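Local coordinates for oxidoreductase, NAD-binding/iron-sulfur cluster-binding protein (PDB 6ZXU) that acts as a catabolic reductive dehalogenase, holding a cobalamin and two [4Fe-4S] clusters that probably feed it electrons, at residues 426-435 and 448-459; 506-514 and 592-600. All blocks are in the same frame, centred on the assembly; numbering follows the deposited sequence.

Interaction 1: residues 426-435 and 448-459; sequences MLIDQGYETM and QSMRAYMRGAEI
This is a buried strand-to-helix contact at the centre of the chain, where strand 422-429 and the loop after it lie on helix 445-469. Strand 426-429 and helix 448-459 run at 141° to each other, their axes 8.4 Å apart at closest approach. Ile428 carries the apolar half. Its CG2 rests 4.0 Å from Ala452 CB, and its CG1 lies over Gly456 CA, where the helix has no side chain in the way. The CD1 atoms of Ile428 and Ile459 meet tip to tip. Two residues earlier on the strand, Met426 SD touches Ile459 CG2.

The polar half grips the end of the strand. Arg451 stretches its chain from CG to NE, with CG anti to the backbone N (chi1 169°), and this carries NH1 to Asp429 O at 2.9 Å. The donor lies in the carbonyl plane. Asp118 makes a salt bridge with NH2 of the same guanidinium. Gln448 NE2 bonds to Gln430 O at 3.1 Å, coming from above the carbonyl plane, and more weakly to Gly431 O. Thr434 CG2 lies against the amide carbon CD of Gln448, and Met435 CG against its OE1, which helps hold this buried amide in place. A water accepts a hydrogen bond from Arg451 NH1 and donates to Gln430 O and Gln448 O. Gln430 O is thus met by both an amide and a water.

A second water donates to Gln430 OE1 and accepts from Ser449 OG, 2.9 Å from that water. Asp429 OD1 accepts from Gly431 N in an Asx turn just ahead of helix 432-437, and is also salt-bridged to Arg513 NE. Gln430 and Ser449 both bind cobalamin, so this helix-on-sheet packing forms part of the wall of the B12 pocket.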
loop_
_atom_site.group_PDB
_atom_site.type_symbol
_atom_site.label_atom_id
_atom_site.label_comp_id
_atom_site.label_asym_id
_atom_site.label_seq_id
_atom_site.Cartn_x
_atom_site.Cartn_y
_atom_site.Cartn_z
ATOM N N MET A 426 -4.115 3.951 8.898
ATOM C CA MET A 426 -3.105 2.916 8.617
ATOM C C MET A 426 -2.352 3.241 7.366
ATOM O O MET A 426 -2.897 3.807 6.446
ATOM C CB MET A 426 -3.734 1.585 8.524
ATOM C CG MET A 426 -4.264 1.202 9.864
ATOM S SD MET A 426 -5.276 -0.269 9.929
ATOM C CE MET A 426 -6.690 0.319 8.961
ATOM N N LEU A 427 -1.054 2.993 7.396
ATOM C CA LEU A 427 -0.170 3.204 6.251
ATOM C C LEU A 427 0.235 1.838 5.670
ATOM O O LEU A 427 0.583 0.939 6.410
ATOM C CB LEU A 427 1.007 4.000 6.613
ATOM C CG LEU A 427 0.896 5.383 7.233
ATOM C CD1 LEU A 427 2.349 5.957 7.389
ATOM C CD2 LEU A 427 0.081 6.317 6.382
ATOM N N ILE A 428 0.188 1.748 4.373
ATOM C CA ILE A 428 0.651 0.602 3.580
ATOM C C ILE A 428 1.837 1.091 2.747
ATOM O O ILE A 428 1.690 2.038 1.979
ATOM C CB ILE A 428 -0.462 0.064 2.681
ATOM C CG1 ILE A 428 -1.748 -0.237 3.451
ATOM C CG2 ILE A 428 0.033 -1.163 1.938
ATOM C CD1 ILE A 428 -1.539 -1.355 4.455
ATOM N N ASP A 429 2.957 0.429 2.908
ATOM C CA ASP A 429 4.199 0.711 2.198
ATOM C C ASP A 429 3.960 0.400 0.710
ATOM O O ASP A 429 3.501 -0.680 0.356
ATOM C CB ASP A 429 5.361 -0.104 2.770
ATOM C CG ASP A 429 6.699 0.280 2.198
ATOM O OD1 ASP A 429 6.757 0.885 1.061
ATOM O OD2 ASP A 429 7.719 -0.098 2.828
ATOM N N GLN A 430 4.201 1.377 -0.154
ATOM C CA GLN A 430 4.037 1.164 -1.589
ATOM C C GLN A 430 5.072 0.192 -2.234
ATOM O O GLN A 430 4.770 -0.346 -3.317
ATOM C CB GLN A 430 4.057 2.439 -2.373
ATOM C CG GLN A 430 2.744 3.203 -2.262
ATOM C CD GLN A 430 2.493 4.136 -3.462
ATOM O OE1 GLN A 430 2.733 3.789 -4.606
ATOM N NE2 GLN A 430 1.989 5.341 -3.154
ATOM N N GLY A 431 6.197 0.002 -1.583
ATOM C CA GLY A 431 7.170 -0.986 -2.006
ATOM C C GLY A 431 8.480 -0.380 -2.491
ATOM O O GLY A 431 8.539 0.048 -3.643
ATOM N N TYR A 432 9.529 -0.469 -1.678
ATOM C CA TYR A 432 10.811 0.072 -2.027
ATOM C C TYR A 432 11.428 -0.564 -3.287
ATOM O O TYR A 432 11.905 0.145 -4.182
ATOM C CB TYR A 432 11.801 0.003 -0.853
ATOM C CG TYR A 432 13.194 0.533 -1.233
ATOM C CD1 TYR A 432 13.441 1.867 -1.367
ATOM C CD2 TYR A 432 14.225 -0.334 -1.539
ATOM C CE1 TYR A 432 14.660 2.334 -1.692
ATOM C CE2 TYR A 432 15.436 0.135 -1.936
ATOM C CZ TYR A 432 15.668 1.475 -1.969
ATOM O OH TYR A 432 16.914 1.909 -2.361
ATOM N N GLU A 433 11.358 -1.888 -3.380
ATOM C CA GLU A 433 12.198 -2.595 -4.377
ATOM C C GLU A 433 11.601 -2.435 -5.783
ATOM O O GLU A 433 12.362 -2.191 -6.715
ATOM C CB GLU A 433 12.340 -4.062 -4.049
ATOM C CG GLU A 433 13.409 -4.295 -2.959
ATOM C CD GLU A 433 12.963 -3.975 -1.490
ATOM O OE1 GLU A 433 13.852 -3.992 -0.535
ATOM O OE2 GLU A 433 11.720 -3.676 -1.300
ATOM N N THR A 434 10.292 -2.409 -5.896
ATOM C CA THR A 434 9.681 -2.133 -7.168
ATOM C C THR A 434 9.964 -0.686 -7.615
ATOM O O THR A 434 10.337 -0.418 -8.752
ATOM C CB THR A 434 8.189 -2.405 -7.156
ATOM O OG1 THR A 434 7.976 -3.800 -7.033
ATOM C CG2 THR A 434 7.513 -1.946 -8.427
ATOM N N MET A 435 9.846 0.271 -6.699
ATOM C CA MET A 435 10.081 1.635 -7.051
ATOM C C MET A 435 11.519 1.880 -7.476
ATOM O O MET A 435 11.777 2.814 -8.264
ATOM C CB MET A 435 9.673 2.578 -5.863
ATOM C CG MET A 435 9.134 3.908 -6.278
ATOM S SD MET A 435 8.438 4.838 -4.797
ATOM C CE MET A 435 6.962 3.868 -4.408
ATOM N N GLN A 448 1.459 0.263 -8.367
ATOM C CA GLN A 448 1.965 0.460 -7.018
ATOM C C GLN A 448 0.962 1.172 -6.143
ATOM O O GLN A 448 0.721 0.780 -4.989
ATOM C CB GLN A 448 3.296 1.228 -7.020
ATOM C CG GLN A 448 4.490 0.424 -7.558
ATOM C CD GLN A 448 5.850 0.956 -7.065
ATOM O OE1 GLN A 448 6.487 1.769 -7.746
ATOM N NE2 GLN A 448 6.282 0.513 -5.845
ATOM N N SER A 449 0.330 2.179 -6.668
ATOM C CA SER A 449 -0.766 2.889 -5.929
ATOM C C SER A 449 -1.929 1.969 -5.619
ATOM O O SER A 449 -2.419 1.921 -4.493
ATOM C CB SER A 449 -1.284 4.078 -6.762
ATOM O OG SER A 449 -0.291 5.046 -6.892
ATOM N N MET A 450 -2.359 1.202 -6.608
ATOM C CA MET A 450 -3.583 0.387 -6.466
ATOM C C MET A 450 -3.386 -0.783 -5.543
ATOM O O MET A 450 -4.315 -1.150 -4.822
ATOM C CB MET A 450 -4.080 -0.109 -7.837
ATOM C CG MET A 450 -4.625 0.960 -8.770
ATOM S SD MET A 450 -6.105 1.784 -8.079
ATOM C CE MET A 450 -5.670 3.560 -8.330
ATOM N N ARG A 451 -2.222 -1.434 -5.608
ATOM C CA ARG A 451 -1.936 -2.482 -4.642
ATOM C C ARG A 451 -2.132 -1.975 -3.210
ATOM O O ARG A 451 -2.791 -2.576 -2.405
ATOM C CB ARG A 451 -0.525 -3.003 -4.796
ATOM C CG ARG A 451 -0.091 -3.907 -3.634
ATOM C CD ARG A 451 1.376 -4.123 -3.486
ATOM N NE ARG A 451 1.740 -4.593 -2.159
ATOM C CZ ARG A 451 1.970 -3.764 -1.128
ATOM N NH1 ARG A 451 1.958 -2.430 -1.308
ATOM N NH2 ARG A 451 2.262 -4.235 0.060
ATOM N N ALA A 452 -1.579 -0.820 -2.911
ATOM C CA ALA A 452 -1.656 -0.273 -1.566
ATOM C C ALA A 452 -3.103 0.114 -1.230
ATOM O O ALA A 452 -3.525 -0.085 -0.103
ATOM C CB ALA A 452 -0.677 0.900 -1.445
ATOM N N TYR A 453 -3.801 0.702 -2.178
ATOM C CA TYR A 453 -5.231 1.052 -2.041
ATOM C C TYR A 453 -6.087 -0.191 -1.793
ATOM O O TYR A 453 -6.880 -0.222 -0.848
ATOM C CB TYR A 453 -5.723 1.688 -3.288
ATOM C CG TYR A 453 -5.358 3.138 -3.416
ATOM C CD1 TYR A 453 -5.231 3.921 -2.317
ATOM C CD2 TYR A 453 -5.262 3.722 -4.638
ATOM C CE1 TYR A 453 -4.974 5.266 -2.448
ATOM C CE2 TYR A 453 -4.958 5.052 -4.798
ATOM C CZ TYR A 453 -4.868 5.848 -3.700
ATOM O OH TYR A 453 -4.645 7.254 -3.825
ATOM N N MET A 454 -5.843 -1.232 -2.559
ATOM C CA MET A 454 -6.554 -2.454 -2.412
ATOM C C MET A 454 -6.278 -3.147 -1.098
ATOM O O MET A 454 -7.219 -3.538 -0.371
ATOM C CB MET A 454 -6.239 -3.375 -3.605
ATOM C CG MET A 454 -6.933 -4.751 -3.634
ATOM S SD MET A 454 -6.009 -5.903 -2.628
ATOM C CE MET A 454 -4.244 -5.823 -3.283
ATOM N N ARG A 455 -5.028 -3.266 -0.732
ATOM C CA ARG A 455 -4.660 -3.900 0.518
ATOM C C ARG A 455 -5.193 -3.144 1.719
ATOM O O ARG A 455 -5.727 -3.759 2.695
ATOM C CB ARG A 455 -3.158 -4.008 0.634
ATOM C CG ARG A 455 -2.621 -4.650 1.894
ATOM C CD ARG A 455 -3.088 -6.083 2.123
ATOM N NE ARG A 455 -2.963 -6.903 0.893
ATOM C CZ ARG A 455 -1.791 -7.340 0.382
ATOM N NH1 ARG A 455 -0.642 -7.044 0.988
ATOM N NH2 ARG A 455 -1.775 -8.065 -0.754
ATOM N N GLY A 456 -5.066 -1.822 1.699
ATOM C CA GLY A 456 -5.632 -0.974 2.765
ATOM C C GLY A 456 -7.166 -1.138 2.939
ATOM O O GLY A 456 -7.622 -1.284 4.038
ATOM N N ALA A 457 -7.878 -1.065 1.847
ATOM C CA ALA A 457 -9.321 -1.166 1.811
ATOM C C ALA A 457 -9.779 -2.466 2.381
ATOM O O ALA A 457 -10.747 -2.509 3.159
ATOM C CB ALA A 457 -9.886 -0.968 0.433
ATOM N N GLU A 458 -9.085 -3.545 2.076
ATOM C CA GLU A 458 -9.348 -4.843 2.700
ATOM C C GLU A 458 -9.180 -4.864 4.187
ATOM O O GLU A 458 -10.042 -5.328 4.943
ATOM C CB GLU A 458 -8.459 -5.903 2.034
ATOM C CG GLU A 458 -8.447 -7.283 2.678
ATOM C CD GLU A 458 -7.329 -8.139 2.022
ATOM O OE1 GLU A 458 -7.274 -8.167 0.797
ATOM O OE2 GLU A 458 -6.541 -8.816 2.670
ATOM N N ILE A 459 -8.039 -4.352 4.666
ATOM C CA ILE A 459 -7.718 -4.346 6.080
ATOM C C ILE A 459 -8.692 -3.475 6.875
ATOM O O ILE A 459 -9.242 -3.895 7.904
ATOM C CB ILE A 459 -6.235 -3.867 6.325
ATOM C CG1 ILE A 459 -5.270 -4.954 5.764
ATOM C CG2 ILE A 459 -6.005 -3.513 7.806
ATOM C CD1 ILE A 459 -3.867 -4.427 5.640
HETATM O O HOH W 1 2.245 -0.985 -3.678
HETATM O O HOH W 2 2.629 5.147 -7.032
#

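Interaction 2: residues 506-514 and 592-600; sequences LNPFIGPRS and MKMCPWNRE. With NA (sodium ion), chain G; SF4 (iron/sulfur cluster), chain D.
The cysteine loop of a [4Fe-4S] cluster meets the turn that leads into strand 514-521. Cys595 SG binds FE3 of the cluster at 2.2 Å. Leu506 covers this ligand from the other segment. Its CD1 touches Cys595 SG at 3.7 Å. Its CD2 sits over one face of the Trp597 indole in a CH-pi contact, 4.0 Å from the centroid of the five-membered ring. The edge of the same indole faces cluster sulfur S1, and Phe538 and Phe533 also pack on the ring.

Pro512 fills the middle. Its CG lies 3.7 Å from Cys595 CB, and its carbonyl O meets Met592 CG. Gly511, at positive phi in the type II' turn 510-513, brings its CA to 3.6 Å from Trp597 O.

The polar link is Arg513 NH1 to Asn598 OD1, 2.7 Å and nearly straight at 168°. It lies in both the guanidinium plane and the carbonyl plane, although the two groups are turned 56° apart. Asn598 ND2 donates to Lys593 O, so both ends of the amide are held. A water joins Arg513 NH1 to Arg599 N and Trp597 O.

The type I turn 595-598 also binds a sodium ion, through Asn598 O at 2.5 Å and Cys595 O at 3.0 Å, with three waters. Those waters donate to Lys593 O, Met594 O and Pro596 O. Cys539, Cys542 and Cys545 complete the cluster site. A cysteine followed by proline, bound to a cubane iron, is characteristic of ferredoxin-type [4Fe-4S] sites.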
loop_
_atom_site.group_PDB
_atom_site.type_symbol
_atom_site.label_atom_id
_atom_site.label_comp_id
_atom_site.label_asym_id
_atom_site.label_seq_id
_atom_site.Cartn_x
_atom_site.Cartn_y
_atom_site.Cartn_z
ATOM N N LEU A 506 5.267 12.606 5.260
ATOM C CA LEU A 506 6.443 11.811 5.244
ATOM C C LEU A 506 6.685 11.174 6.630
ATOM O O LEU A 506 6.664 11.817 7.654
ATOM C CB LEU A 506 7.623 12.678 4.790
ATOM C CG LEU A 506 8.960 12.061 4.415
ATOM C CD1 LEU A 506 9.655 12.955 3.473
ATOM C CD2 LEU A 506 9.856 11.756 5.621
ATOM N N ASN A 507 6.906 9.867 6.621
ATOM C CA ASN A 507 7.110 9.026 7.794
ATOM C C ASN A 507 8.609 8.815 8.001
ATOM O O ASN A 507 9.365 8.702 7.044
ATOM C CB ASN A 507 6.401 7.650 7.570
ATOM C CG ASN A 507 6.663 6.663 8.648
ATOM O OD1 ASN A 507 7.635 5.951 8.658
ATOM N ND2 ASN A 507 5.771 6.644 9.637
ATOM N N PRO A 508 9.095 8.789 9.264
ATOM C CA PRO A 508 10.534 8.729 9.444
ATOM C C PRO A 508 11.183 7.382 9.063
ATOM O O PRO A 508 12.409 7.304 8.921
ATOM C CB PRO A 508 10.706 9.071 10.918
ATOM C CG PRO A 508 9.401 8.759 11.529
ATOM C CD PRO A 508 8.367 9.051 10.499
ATOM N N PHE A 509 10.411 6.338 8.847
ATOM C CA PHE A 509 10.982 5.029 8.535
ATOM C C PHE A 509 10.734 4.645 7.068
ATOM O O PHE A 509 11.602 4.004 6.505
ATOM C CB PHE A 509 10.422 3.942 9.463
ATOM C CG PHE A 509 10.753 4.188 10.905
ATOM C CD1 PHE A 509 12.017 3.955 11.361
ATOM C CD2 PHE A 509 9.851 4.782 11.763
ATOM C CE1 PHE A 509 12.361 4.245 12.668
ATOM C CE2 PHE A 509 10.155 5.028 13.094
ATOM C CZ PHE A 509 11.403 4.796 13.557
ATOM N N ILE A 510 9.575 4.915 6.482
ATOM C CA ILE A 510 9.284 4.524 5.060
ATOM C C ILE A 510 9.224 5.764 4.174
ATOM O O ILE A 510 8.863 5.662 3.012
ATOM C CB ILE A 510 8.049 3.643 4.922
ATOM C CG1 ILE A 510 6.772 4.374 5.267
ATOM C CG2 ILE A 510 8.187 2.397 5.755
ATOM C CD1 ILE A 510 5.549 3.613 4.829
ATOM N N GLY A 511 9.621 6.939 4.725
ATOM C CA GLY A 511 9.633 8.114 3.920
ATOM C C GLY A 511 8.275 8.461 3.396
ATOM O O GLY A 511 7.258 8.304 4.079
ATOM N N PRO A 512 8.206 8.947 2.160
ATOM C CA PRO A 512 6.917 9.318 1.593
ATOM C C PRO A 512 6.273 8.161 0.771
ATOM O O PRO A 512 5.307 8.390 0.066
ATOM C CB PRO A 512 7.265 10.444 0.633
ATOM C CG PRO A 512 8.602 10.057 0.146
ATOM C CD PRO A 512 9.317 9.339 1.296
ATOM N N ARG A 513 6.721 6.924 1.031
ATOM C CA ARG A 513 6.419 5.739 0.237
ATOM C C ARG A 513 5.187 4.996 0.752
ATOM O O ARG A 513 5.243 3.865 1.089
ATOM C CB ARG A 513 7.655 4.852 0.247
ATOM C CG ARG A 513 7.748 3.900 -0.851
ATOM C CD ARG A 513 8.947 3.019 -0.712
ATOM N NE ARG A 513 8.996 2.392 0.582
ATOM C CZ ARG A 513 9.933 2.511 1.474
ATOM N NH1 ARG A 513 11.006 3.213 1.240
ATOM N NH2 ARG A 513 9.850 1.842 2.609
ATOM N N SER A 514 4.073 5.635 0.844
ATOM C CA SER A 514 2.917 5.036 1.529
ATOM C C SER A 514 1.605 5.457 0.919
ATOM O O SER A 514 1.566 6.461 0.126
ATOM C CB SER A 514 2.886 5.493 2.984
ATOM O OG SER A 514 2.412 6.788 3.001
ATOM N N MET A 592 7.754 10.459 -4.707
ATOM C CA MET A 592 7.984 9.482 -3.634
ATOM C C MET A 592 9.296 8.704 -3.828
ATOM O O MET A 592 9.998 8.407 -2.863
ATOM C CB MET A 592 6.862 8.452 -3.552
ATOM C CG MET A 592 5.534 8.996 -3.124
ATOM S SD MET A 592 4.370 7.589 -3.052
ATOM C CE MET A 592 4.036 7.501 -4.724
ATOM N N LYS A 593 9.657 8.446 -5.059
ATOM C CA LYS A 593 10.872 7.715 -5.370
ATOM C C LYS A 593 12.108 8.532 -5.089
ATOM O O LYS A 593 13.110 7.980 -4.612
ATOM C CB LYS A 593 10.815 7.277 -6.869
ATOM C CG LYS A 593 12.087 6.525 -7.351
ATOM C CD LYS A 593 12.047 6.396 -8.867
ATOM C CE LYS A 593 13.458 6.025 -9.423
ATOM N NZ LYS A 593 13.925 4.673 -9.053
ATOM N N MET A 594 12.110 9.822 -5.458
ATOM C CA MET A 594 13.330 10.587 -5.444
ATOM C C MET A 594 13.748 11.094 -4.043
ATOM O O MET A 594 14.905 11.485 -3.800
ATOM C CB MET A 594 13.221 11.723 -6.472
ATOM C CG MET A 594 13.053 11.263 -7.911
ATOM S SD MET A 594 14.491 10.374 -8.523
ATOM C CE MET A 594 13.878 8.910 -8.322
ATOM N N CYS A 595 12.847 11.045 -3.102
ATOM C CA CYS A 595 13.094 11.536 -1.788
ATOM C C CYS A 595 14.249 10.807 -1.080
ATOM O O CYS A 595 14.245 9.613 -1.031
ATOM C CB CYS A 595 11.792 11.495 -0.951
ATOM S SG CYS A 595 11.948 12.299 0.657
ATOM N N PRO A 596 15.196 11.551 -0.468
ATOM C CA PRO A 596 16.239 10.892 0.311
ATOM C C PRO A 596 15.736 9.958 1.400
ATOM O O PRO A 596 16.400 8.964 1.703
ATOM C CB PRO A 596 17.017 12.047 0.941
ATOM C CG PRO A 596 16.781 13.162 0.017
ATOM C CD PRO A 596 15.372 13.001 -0.473
ATOM N N TRP A 597 14.592 10.219 1.972
ATOM C CA TRP A 597 13.999 9.354 3.006
ATOM C C TRP A 597 13.424 8.046 2.474
ATOM O O TRP A 597 13.063 7.167 3.263
ATOM C CB TRP A 597 12.916 10.084 3.769
ATOM C CG TRP A 597 13.428 11.263 4.587
ATOM C CD1 TRP A 597 13.612 12.499 4.140
ATOM C CD2 TRP A 597 13.739 11.273 5.990
ATOM N NE1 TRP A 597 14.006 13.320 5.160
ATOM C CE2 TRP A 597 14.133 12.594 6.311
ATOM C CE3 TRP A 597 13.692 10.318 7.024
ATOM C CZ2 TRP A 597 14.442 12.981 7.579
ATOM C CZ3 TRP A 597 14.040 10.704 8.291
ATOM C CH2 TRP A 597 14.451 12.020 8.555
ATOM N N ASN A 598 13.318 7.925 1.166
ATOM C CA ASN A 598 12.975 6.685 0.548
ATOM C C ASN A 598 14.229 5.841 0.457
ATOM O O ASN A 598 15.053 6.051 -0.436
ATOM C CB ASN A 598 12.283 6.945 -0.828
ATOM C CG ASN A 598 12.014 5.614 -1.612
ATOM O OD1 ASN A 598 11.650 4.592 -1.046
ATOM N ND2 ASN A 598 12.378 5.612 -2.883
ATOM N N ARG A 599 14.404 4.905 1.369
ATOM C CA ARG A 599 15.625 4.117 1.471
ATOM C C ARG A 599 15.356 2.674 1.713
ATOM O O ARG A 599 14.295 2.309 2.192
ATOM C CB ARG A 599 16.418 4.501 2.714
ATOM C CG ARG A 599 16.795 5.909 2.764
ATOM C CD ARG A 599 17.853 6.106 3.813
ATOM N NE ARG A 599 18.472 7.399 3.578
ATOM C CZ ARG A 599 18.083 8.485 4.214
ATOM N NH1 ARG A 599 17.117 8.410 5.094
ATOM N NH2 ARG A 599 18.694 9.650 3.950
ATOM N N GLU A 600 16.394 1.848 1.442
ATOM C CA GLU A 600 16.321 0.440 1.716
ATOM C C GLU A 600 16.254 0.168 3.236
ATOM O O GLU A 600 16.829 0.899 4.042
ATOM C CB GLU A 600 17.522 -0.322 1.054
ATOM C CG GLU A 600 17.189 -1.817 0.860
ATOM C CD GLU A 600 18.354 -2.673 0.316
ATOM O OE1 GLU A 600 19.311 -2.117 -0.241
ATOM O OE2 GLU A 600 18.302 -3.916 0.464
HETATM NA NA NA G . 16.229 7.635 -2.034
HETATM FE FE1 SF4 D . 11.273 16.735 -0.944
HETATM FE FE2 SF4 D . 13.850 16.476 0.132
HETATM FE FE3 SF4 D . 12.021 14.535 0.581
HETATM FE FE4 SF4 D . 11.641 16.950 1.794
HETATM S S1 SF4 D . 13.360 15.476 2.038
HETATM S S2 SF4 D . 10.131 15.774 0.731
HETATM S S3 SF4 D . 12.444 18.235 0.135
HETATM S S4 SF4 D . 12.901 15.242 -1.367
HETATM O O HOH W 3 12.489 4.181 3.487
HETATM O O HOH W 4 15.637 6.584 -4.193
HETATM O O HOH W 5 16.900 9.504 -3.141
HETATM O O HOH W 6 17.916 7.725 -0.448
#

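How the interactions relate
Interaction 1 is complete in the chain before the first residue of interaction 2, and the two lie about 14 Å apart, centre to centre. They share the four-stranded antiparallel sheet: strand 422-429 enters interaction 1, and its neighbour 514-521 starts where segment 506-514 of interaction 2 ends. The two contacts also touch. Asp429 and Arg513 form a salt bridge, OD1 to NE at 2.7 Å, and Met435 O probably accepts a hydrogen bond from Lys593 NZ. Gln430 packs on Met592, and Tyr432 on Asn598. Gln430 and Ser449 from interaction 1 join Ser514 and Met592 from interaction 2 in lining the cobalamin pocket. The sheet core, the B12 site and a [4Fe-4S] loop are thereby linked directly.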